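Local coordinates for Ketoacyl_synth_N domain-containing protein (Photorhabdus luminescens subsp. laumondii, PDB 6SMO) that probably takes part in ketosynthase-type acyl chain elongation, as a thiolase-clan protein that assembles with a chain containing a polyketide ketosynthase domain, at residues D249-D254 with Q360-A365; I278-Y283 with I354-N359; T261-A266 with S295-K300. All blocks are in the same frame, centred on the assembly; numbering follows the deposited sequence.

Interaction 1 of 3, residues D249-D254 with Q360-A365; sequences DYFAPD and QGHVCA
Phe251 drives the edge of its ring into the face of His362, a T-shaped stack with centroids 4.9 Å apart and planes at 89°. Phe251 CD1 stands over the middle of the imidazole, and Phe251 CE1 lies 3.6 Å from His362 ND1. With CG of Phe251 anti to its own N (chi1 -164°), the ring swings back across the opposing chain, so that Gly361 O sits over one of its faces, displaced toward the rim. The rings belong to a non-hydrogen-bonded pair of antiparallel strands. One step back, Tyr250 and Val363 form a hydrogen-bonded pair: Tyr250 N gives to Val363 O (2.8 Å) and Val363 N to Tyr250 O (2.7 Å). Past the strand end, Ala252 N still reaches Gly361 O at 2.6 Å. Asp249 brings OD1 to 3.2 Å from Cys364 SG, but its carboxylate is held from elsewhere, OD1 by Gln164 and OD2 by Tyr168 and by Ser183 of the PKS_KS chain. His362 NE2 likewise bonds to Val184 O of that chain, while His362 ND1 is hydrogen-bonded to Ser358 OG. That face therefore lies partly at the subunit interface and partly against its own chain. The other face, with Tyr250 and Val363, is covered by helices 255-261 and 263-266, and the pairing places strand 362-369 between strands 242-251 and 351-356 of the mixed sheet.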
loop_
_atom_site.group_PDB
_atom_site.type_symbol
_atom_site.label_atom_id
_atom_site.label_comp_id
_atom_site.label_asym_id
_atom_site.label_seq_id
_atom_site.Cartn_x
_atom_site.Cartn_y
_atom_site.Cartn_z
ATOM N N ASP C 249 -16.085 -0.036 11.269
ATOM C CA ASP C 249 -14.620 0.213 11.352
ATOM C C ASP C 249 -14.365 1.341 12.359
ATOM O O ASP C 249 -14.459 2.519 11.964
ATOM C CB ASP C 249 -14.038 0.535 9.972
ATOM C CG ASP C 249 -12.518 0.574 9.922
ATOM O OD1 ASP C 249 -11.882 0.074 10.873
ATOM O OD2 ASP C 249 -11.981 1.101 8.928
ATOM N N TYR C 250 -14.065 0.979 13.611
ATOM C CA TYR C 250 -13.805 1.918 14.735
ATOM C C TYR C 250 -12.539 1.488 15.484
ATOM O O TYR C 250 -11.967 0.427 15.163
ATOM C CB TYR C 250 -15.018 1.985 15.665
ATOM C CG TYR C 250 -16.219 2.673 15.066
ATOM C CD1 TYR C 250 -16.386 4.045 15.161
ATOM C CD2 TYR C 250 -17.189 1.949 14.393
ATOM C CE1 TYR C 250 -17.487 4.680 14.607
ATOM C CE2 TYR C 250 -18.296 2.567 13.833
ATOM C CZ TYR C 250 -18.446 3.937 13.940
ATOM O OH TYR C 250 -19.533 4.551 13.391
ATOM N N PHE C 251 -12.118 2.312 16.447
ATOM C CA PHE C 251 -10.913 2.117 17.295
ATOM C C PHE C 251 -11.273 2.388 18.760
ATOM O O PHE C 251 -12.226 3.149 19.018
ATOM C CB PHE C 251 -9.779 3.030 16.821
ATOM C CG PHE C 251 -8.417 2.658 17.349
ATOM C CD1 PHE C 251 -7.676 1.650 16.750
ATOM C CD2 PHE C 251 -7.875 3.312 18.445
ATOM C CE1 PHE C 251 -6.424 1.306 17.236
ATOM C CE2 PHE C 251 -6.623 2.965 18.930
ATOM C CZ PHE C 251 -5.900 1.963 18.325
ATOM N N ALA C 252 -10.528 1.771 19.682
ATOM C CA ALA C 252 -10.682 1.904 21.149
ATOM C C ALA C 252 -9.313 2.157 21.779
ATOM O O ALA C 252 -8.539 1.221 21.966
ATOM C CB ALA C 252 -11.328 0.659 21.708
ATOM N N PRO C 253 -8.960 3.423 22.104
ATOM C CA PRO C 253 -7.669 3.721 22.732
ATOM C C PRO C 253 -7.517 3.163 24.157
ATOM O O PRO C 253 -6.390 2.921 24.552
ATOM C CB PRO C 253 -7.614 5.258 22.744
ATOM C CG PRO C 253 -9.064 5.688 22.698
ATOM C CD PRO C 253 -9.755 4.637 21.856
ATOM N N ASP C 254 -8.627 2.971 24.881
ATOM C CA ASP C 254 -8.636 2.473 26.286
ATOM C C ASP C 254 -9.813 1.508 26.492
ATOM O O ASP C 254 -10.612 1.333 25.551
ATOM C CB ASP C 254 -8.676 3.638 27.280
ATOM C CG ASP C 254 -9.917 4.510 27.176
ATOM O OD1 ASP C 254 -10.467 4.623 26.062
ATOM O OD2 ASP C 254 -10.324 5.069 28.214
ATOM N N GLN C 360 -3.688 -3.406 19.139
ATOM C CA GLN C 360 -3.587 -1.948 19.431
ATOM C C GLN C 360 -4.960 -1.391 19.828
ATOM O O GLN C 360 -4.989 -0.373 20.551
ATOM C CB GLN C 360 -3.004 -1.201 18.230
ATOM C CG GLN C 360 -1.529 -1.497 17.988
ATOM C CD GLN C 360 -0.643 -0.917 19.061
ATOM O OE1 GLN C 360 -0.003 -1.641 19.822
ATOM N NE2 GLN C 360 -0.606 0.403 19.139
ATOM N N GLY C 361 -6.049 -2.017 19.361
ATOM C CA GLY C 361 -7.419 -1.772 19.858
ATOM C C GLY C 361 -8.393 -1.331 18.776
ATOM O O GLY C 361 -9.206 -0.431 19.064
ATOM N N HIS C 362 -8.347 -1.947 17.590
ATOM C CA HIS C 362 -9.344 -1.747 16.501
ATOM C C HIS C 362 -10.660 -2.430 16.888
ATOM O O HIS C 362 -10.643 -3.251 17.819
ATOM C CB HIS C 362 -8.824 -2.281 15.157
ATOM C CG HIS C 362 -7.884 -1.360 14.457
ATOM N ND1 HIS C 362 -6.531 -1.337 14.731
ATOM C CD2 HIS C 362 -8.092 -0.438 13.493
ATOM C CE1 HIS C 362 -5.946 -0.435 13.970
ATOM N NE2 HIS C 362 -6.882 0.130 13.202
ATOM N N VAL C 363 -11.756 -2.075 16.211
ATOM C CA VAL C 363 -13.065 -2.794 16.265
ATOM C C VAL C 363 -13.663 -2.776 14.854
ATOM O O VAL C 363 -14.174 -1.714 14.442
ATOM C CB VAL C 363 -14.036 -2.180 17.295
ATOM C CG1 VAL C 363 -15.411 -2.829 17.230
ATOM C CG2 VAL C 363 -13.487 -2.252 18.712
ATOM N N CYS C 364 -13.588 -3.907 14.148
ATOM C CA CYS C 364 -14.090 -4.090 12.761
ATOM C C CYS C 364 -15.124 -5.220 12.734
ATOM O O CYS C 364 -14.925 -6.222 13.447
ATOM C CB CYS C 364 -12.944 -4.390 11.805
ATOM S SG CYS C 364 -11.717 -3.058 11.721
ATOM N N ALA C 365 -16.189 -5.057 11.945
ATOM C CA ALA C 365 -17.271 -6.056 11.785
ATOM C C ALA C 365 -17.940 -5.903 10.413
ATOM O O ALA C 365 -18.088 -4.756 9.946
ATOM C CB ALA C 365 -18.273 -5.916 12.904
#

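Interaction 2 of 3, residues I278-Y283 with I354-N359; sequences IMDGIY and IQRFSN
Asp280 bridges Arg356 and Phe357, and its carboxylate is nearly coplanar with the guanidinium, the planes 15° apart. OD1 of Asp280 takes Arg356 NE at 2.6 Å, almost along its C-O axis, and a weaker bond from Arg356 NH1 at 3.2 Å, so one oxygen carries the whole salt bridge. The backbone sets Asp280 CB over the face of the Phe357 ring, 4.0 Å from the centroid in a CH-pi contact; CG, anti to N (chi1 -177°), carries the carboxylate on, so that OD1 meets Arg356 and OD2 lies above the ring's rim. Tyr283 comes to the edge of the same ring, CD2 being 3.7 Å from Phe357 CE1, and its OH donates to Asn359 OD1 (3.2 Å) in the amide plane, on a lone pair. Lys213 also reaches this OH, weakly. At the start, Ile278 pairs in parallel with Ile354, their side chains side by side, and Ile278 O accepts Gln355 N at 3.0 Å. From strand 275-278 the loop leads into helix 286-296, in a beta-alpha-beta crossover to the parallel strand 302-304. A carboxylate buried against a guanidinium in this way probably remains ionised, its charge balanced by the arginine it faces.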
loop_
_atom_site.group_PDB
_atom_site.type_symbol
_atom_site.label_atom_id
_atom_site.label_comp_id
_atom_site.label_asym_id
_atom_site.label_seq_id
_atom_site.Cartn_x
_atom_site.Cartn_y
_atom_site.Cartn_z
ATOM N N ILE C 278 -20.275 -14.681 14.500
ATOM C CA ILE C 278 -18.885 -15.219 14.406
ATOM C C ILE C 278 -17.951 -14.224 15.104
ATOM O O ILE C 278 -17.958 -13.039 14.719
ATOM C CB ILE C 278 -18.483 -15.481 12.939
ATOM C CG1 ILE C 278 -19.356 -16.571 12.309
ATOM C CG2 ILE C 278 -17.001 -15.818 12.835
ATOM C CD1 ILE C 278 -19.226 -16.687 10.806
ATOM N N MET C 279 -17.180 -14.698 16.087
ATOM C CA MET C 279 -16.349 -13.850 16.986
ATOM C C MET C 279 -14.881 -13.908 16.546
ATOM O O MET C 279 -14.534 -14.797 15.739
ATOM C CB MET C 279 -16.483 -14.288 18.451
ATOM C CG MET C 279 -16.126 -15.741 18.724
ATOM S SD MET C 279 -16.630 -16.266 20.386
ATOM C CE MET C 279 -15.267 -15.637 21.365
ATOM N N ASP C 280 -14.069 -12.966 17.043
ATOM C CA ASP C 280 -12.613 -12.840 16.764
ATOM C C ASP C 280 -11.903 -14.115 17.240
ATOM O O ASP C 280 -11.199 -14.737 16.421
ATOM C CB ASP C 280 -12.039 -11.583 17.427
ATOM C CG ASP C 280 -10.568 -11.334 17.141
ATOM O OD1 ASP C 280 -10.166 -11.472 15.971
ATOM O OD2 ASP C 280 -9.835 -11.001 18.093
ATOM N N GLY C 281 -12.088 -14.476 18.513
ATOM C CA GLY C 281 -11.632 -15.751 19.100
ATOM C C GLY C 281 -10.146 -15.762 19.424
ATOM O O GLY C 281 -9.605 -16.869 19.616
ATOM N N ILE C 282 -9.507 -14.588 19.489
ATOM C CA ILE C 282 -8.062 -14.430 19.840
ATOM C C ILE C 282 -7.939 -14.292 21.362
ATOM O O ILE C 282 -7.131 -15.035 21.956
ATOM C CB ILE C 282 -7.434 -13.226 19.107
ATOM C CG1 ILE C 282 -7.543 -13.352 17.584
ATOM C CG2 ILE C 282 -5.994 -13.008 19.551
ATOM C CD1 ILE C 282 -6.749 -14.496 16.987
ATOM N N TYR C 283 -8.711 -13.377 21.957
ATOM C CA TYR C 283 -8.587 -12.935 23.373
ATOM C C TYR C 283 -9.699 -13.560 24.226
ATOM O O TYR C 283 -10.787 -13.859 23.694
ATOM C CB TYR C 283 -8.589 -11.406 23.442
ATOM C CG TYR C 283 -7.507 -10.759 22.616
ATOM C CD1 TYR C 283 -6.222 -10.605 23.113
ATOM C CD2 TYR C 283 -7.756 -10.321 21.324
ATOM C CE1 TYR C 283 -5.217 -10.024 22.355
ATOM C CE2 TYR C 283 -6.765 -9.736 20.553
ATOM C CZ TYR C 283 -5.490 -9.586 21.071
ATOM O OH TYR C 283 -4.508 -9.011 20.317
ATOM N N ILE C 354 -19.865 -11.012 11.379
ATOM C CA ILE C 354 -18.479 -11.418 11.760
ATOM C C ILE C 354 -17.783 -10.214 12.402
ATOM O O ILE C 354 -17.901 -9.106 11.846
ATOM C CB ILE C 354 -17.708 -11.935 10.529
ATOM C CG1 ILE C 354 -18.491 -13.022 9.788
ATOM C CG2 ILE C 354 -16.318 -12.414 10.921
ATOM C CD1 ILE C 354 -18.328 -12.973 8.291
ATOM N N GLN C 355 -17.089 -10.435 13.523
ATOM C CA GLN C 355 -16.323 -9.391 14.256
ATOM C C GLN C 355 -14.848 -9.797 14.325
ATOM O O GLN C 355 -14.567 -10.999 14.512
ATOM C CB GLN C 355 -16.884 -9.188 15.665
ATOM C CG GLN C 355 -16.383 -7.916 16.336
ATOM C CD GLN C 355 -16.912 -7.747 17.737
ATOM O OE1 GLN C 355 -17.560 -6.753 18.061
ATOM N NE2 GLN C 355 -16.641 -8.723 18.588
ATOM N N ARG C 356 -13.953 -8.818 14.164
ATOM C CA ARG C 356 -12.489 -8.947 14.393
ATOM C C ARG C 356 -11.980 -7.660 15.049
ATOM O O ARG C 356 -12.608 -6.604 14.845
ATOM C CB ARG C 356 -11.748 -9.208 13.078
ATOM C CG ARG C 356 -11.608 -10.680 12.718
ATOM C CD ARG C 356 -10.175 -11.034 12.373
ATOM N NE ARG C 356 -9.308 -10.960 13.543
ATOM C CZ ARG C 356 -7.977 -11.003 13.519
ATOM N NH1 ARG C 356 -7.297 -10.930 14.652
ATOM N NH2 ARG C 356 -7.326 -11.113 12.373
ATOM N N PHE C 357 -10.889 -7.751 15.812
ATOM C CA PHE C 357 -10.189 -6.578 16.398
ATOM C C PHE C 357 -8.706 -6.897 16.608
ATOM O O PHE C 357 -8.336 -8.084 16.706
ATOM C CB PHE C 357 -10.880 -6.103 17.679
ATOM C CG PHE C 357 -11.384 -7.168 18.619
ATOM C CD1 PHE C 357 -10.527 -7.786 19.517
ATOM C CD2 PHE C 357 -12.728 -7.509 18.650
ATOM C CE1 PHE C 357 -10.998 -8.745 20.401
ATOM C CE2 PHE C 357 -13.197 -8.468 19.533
ATOM C CZ PHE C 357 -12.331 -9.084 20.407
ATOM N N SER C 358 -7.891 -5.841 16.667
ATOM C CA SER C 358 -6.406 -5.884 16.684
ATOM C C SER C 358 -5.887 -5.802 18.123
ATOM O O SER C 358 -6.707 -5.619 19.045
ATOM C CB SER C 358 -5.835 -4.774 15.843
ATOM O OG SER C 358 -6.030 -3.516 16.473
ATOM N N ASN C 359 -4.567 -5.923 18.288
ATOM C CA ASN C 359 -3.852 -5.816 19.587
ATOM C C ASN C 359 -3.875 -4.357 20.062
ATOM O O ASN C 359 -4.067 -4.136 21.273
ATOM C CB ASN C 359 -2.417 -6.337 19.476
ATOM C CG ASN C 359 -1.749 -6.521 20.822
ATOM O OD1 ASN C 359 -2.030 -7.482 21.534
ATOM N ND2 ASN C 359 -0.853 -5.612 21.173
#

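Interaction 3 of 3, residues T261-A266 with S295-K300; sequences TLEYTA and SNKEIK
Bends at chi2 (-73°) and chi4 (77°) fold the Lys297 side chain across Ala266 toward Glu263, whose own CG, anti to its carbonyl carbon, starts the carboxylate out toward Asn296. Lys297 follows directly on helix 286-296, in the Schellman motif that ends it, where Glu298 takes a positive phi, and the contact joins this helix end to the short, weakly bonded helix 263-266. The aliphatic part of the lysine does the packing: Lys297 CG is 4.0 Å from Ala266 CB. Its ammonium then reaches the backbone, where Lys297 NZ makes a weak hydrogen bond of 3.1 Å to Glu263 O. The Glu263 and Lys297 side chains cross at about a right angle, and Glu263 OE1 stays 4.3 Å from Lys297 NZ, beyond a salt bridge; Glu267 forms a long, weak ion pair with the same amine. At Asn296, one residue earlier, Glu263 OE2 comes within 3.6 Å of Asn296 ND2 with carboxylate and amide planes 74° apart, a proximity and not a bond. Asn296 also touches a crystal neighbour, so its position may owe something to the lattice. Buried packing lies beside it: Leu262 rests on Ile289, Thr290 and Ala293, and Ala266 on Phe294 of helix 286-296. Beyond the Schellman turn the chain comes back to the short helix through Ile299, whose CD1 lies 4.1 Å from Ala266 O.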
loop_
_atom_site.group_PDB
_atom_site.type_symbol
_atom_site.label_atom_id
_atom_site.label_comp_id
_atom_site.label_asym_id
_atom_site.label_seq_id
_atom_site.Cartn_x
_atom_site.Cartn_y
_atom_site.Cartn_z
ATOM N N THR C 261 -17.768 0.846 21.953
ATOM C CA THR C 261 -17.520 0.575 20.510
ATOM C C THR C 261 -18.252 -0.703 20.078
ATOM O O THR C 261 -18.682 -0.760 18.909
ATOM C CB THR C 261 -16.019 0.477 20.204
ATOM O OG1 THR C 261 -15.346 1.543 20.873
ATOM C CG2 THR C 261 -15.715 0.546 18.723
ATOM N N LEU C 262 -18.386 -1.685 20.975
ATOM C CA LEU C 262 -19.037 -2.997 20.697
ATOM C C LEU C 262 -20.533 -2.804 20.407
ATOM O O LEU C 262 -21.109 -3.678 19.730
ATOM C CB LEU C 262 -18.828 -3.937 21.889
ATOM C CG LEU C 262 -17.408 -4.471 22.072
ATOM C CD1 LEU C 262 -17.231 -5.080 23.454
ATOM C CD2 LEU C 262 -17.062 -5.490 20.997
ATOM N N GLU C 263 -21.136 -1.715 20.899
ATOM C CA GLU C 263 -22.576 -1.389 20.696
ATOM C C GLU C 263 -22.843 -1.042 19.224
ATOM O O GLU C 263 -24.004 -1.186 18.797
ATOM C CB GLU C 263 -23.010 -0.240 21.609
ATOM C CG GLU C 263 -23.070 -0.623 23.077
ATOM C CD GLU C 263 -23.762 0.387 23.976
ATOM O OE1 GLU C 263 -24.018 1.517 23.512
ATOM O OE2 GLU C 263 -24.047 0.038 25.140
ATOM N N TYR C 264 -21.822 -0.595 18.483
ATOM C CA TYR C 264 -21.908 -0.298 17.028
ATOM C C TYR C 264 -21.989 -1.609 16.233
ATOM O O TYR C 264 -22.598 -1.603 15.145
ATOM C CB TYR C 264 -20.735 0.574 16.570
ATOM C CG TYR C 264 -20.847 2.023 16.968
ATOM C CD1 TYR C 264 -21.531 2.932 16.176
ATOM C CD2 TYR C 264 -20.276 2.491 18.142
ATOM C CE1 TYR C 264 -21.643 4.265 16.535
ATOM C CE2 TYR C 264 -20.378 3.820 18.516
ATOM C CZ TYR C 264 -21.064 4.712 17.710
ATOM O OH TYR C 264 -21.170 6.024 18.071
ATOM N N THR C 265 -21.398 -2.691 16.753
ATOM C CA THR C 265 -21.493 -4.061 16.178
ATOM C C THR C 265 -22.915 -4.600 16.388
ATOM O O THR C 265 -23.392 -5.347 15.513
ATOM C CB THR C 265 -20.449 -5.012 16.782
ATOM O OG1 THR C 265 -19.185 -4.347 16.806
ATOM C CG2 THR C 265 -20.322 -6.308 16.012
ATOM N N ALA C 266 -23.555 -4.236 17.505
ATOM C CA ALA C 266 -24.930 -4.651 17.876
ATOM C C ALA C 266 -25.957 -3.985 16.949
ATOM O O ALA C 266 -27.042 -4.570 16.767
ATOM C CB ALA C 266 -25.199 -4.321 19.325
ATOM N N SER C 295 -26.637 -7.403 25.517
ATOM C CA SER C 295 -27.602 -7.383 26.650
ATOM C C SER C 295 -28.203 -5.978 26.799
ATOM O O SER C 295 -29.414 -5.883 27.080
ATOM C CB SER C 295 -26.948 -7.843 27.928
ATOM O OG SER C 295 -27.912 -8.023 28.955
ATOM N N ASN C 296 -27.384 -4.937 26.608
ATOM C CA ASN C 296 -27.786 -3.506 26.706
ATOM C C ASN C 296 -28.746 -3.156 25.560
ATOM O O ASN C 296 -29.715 -2.413 25.817
ATOM C CB ASN C 296 -26.573 -2.571 26.694
ATOM C CG ASN C 296 -25.678 -2.730 27.904
ATOM O OD1 ASN C 296 -26.146 -3.039 28.999
ATOM N ND2 ASN C 296 -24.386 -2.513 27.721
ATOM N N LYS C 297 -28.486 -3.674 24.354
ATOM C CA LYS C 297 -29.240 -3.357 23.108
ATOM C C LYS C 297 -30.361 -4.382 22.874
ATOM O O LYS C 297 -31.015 -4.293 21.814
ATOM C CB LYS C 297 -28.284 -3.315 21.910
ATOM C CG LYS C 297 -27.374 -2.096 21.849
ATOM C CD LYS C 297 -28.093 -0.822 21.449
ATOM C CE LYS C 297 -27.175 0.379 21.359
ATOM N NZ LYS C 297 -26.364 0.359 20.119
ATOM N N GLU C 298 -30.580 -5.306 23.819
ATOM C CA GLU C 298 -31.631 -6.361 23.756
ATOM C C GLU C 298 -31.454 -7.178 22.469
ATOM O O GLU C 298 -32.427 -7.288 21.694
ATOM C CB GLU C 298 -33.028 -5.739 23.848
ATOM C CG GLU C 298 -33.433 -5.346 25.257
ATOM C CD GLU C 298 -34.056 -6.466 26.075
ATOM O OE1 GLU C 298 -35.007 -6.184 26.830
ATOM O OE2 GLU C 298 -33.588 -7.616 25.957
ATOM N N ILE C 299 -30.251 -7.720 22.254
ATOM C CA ILE C 299 -29.914 -8.628 21.116
ATOM C C ILE C 299 -29.701 -10.039 21.678
ATOM O O ILE C 299 -28.958 -10.174 22.671
ATOM C CB ILE C 299 -28.676 -8.125 20.342
ATOM C CG1 ILE C 299 -28.816 -6.662 19.912
ATOM C CG2 ILE C 299 -28.370 -9.031 19.155
ATOM C CD1 ILE C 299 -29.981 -6.387 18.984
ATOM N N LYS C 300 -30.337 -11.038 21.059
ATOM C CA LYS C 300 -30.232 -12.475 21.431
ATOM C C LYS C 300 -29.830 -13.265 20.180
ATOM O O LYS C 300 -30.648 -13.352 19.241
ATOM C CB LYS C 300 -31.538 -12.978 22.057
ATOM C CG LYS C 300 -32.813 -12.706 21.266
ATOM C CD LYS C 300 -34.049 -12.602 22.135
ATOM C CE LYS C 300 -34.157 -11.273 22.853
ATOM N NZ LYS C 300 -35.316 -11.238 23.776
#

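How the interactions relate
Interactions 1 and 2 are buried and share one sheet: strands 351-356 and 362-369 are consecutive antiparallel neighbours, with Arg356 N probably bonded to Cys364 O (2.9 Å). Interaction 3 is a surface contact about 15 Å from each of them, measured between centres, yet its segment 261-266 leans on both, Thr261 (the end of helix 255-261) against Tyr250 and Val363, Thr265 against Ala365, and Thr265 OG1 probably bonded to Gln355 OE1. The chemistry follows location. Interaction 1 relies on strand pairing and a ring stack at the subunit interface, interaction 2 on an enclosed salt bridge within one chain, and interaction 3 on aliphatic packing with a weak lysine bond and charges beyond salt-bridge distance.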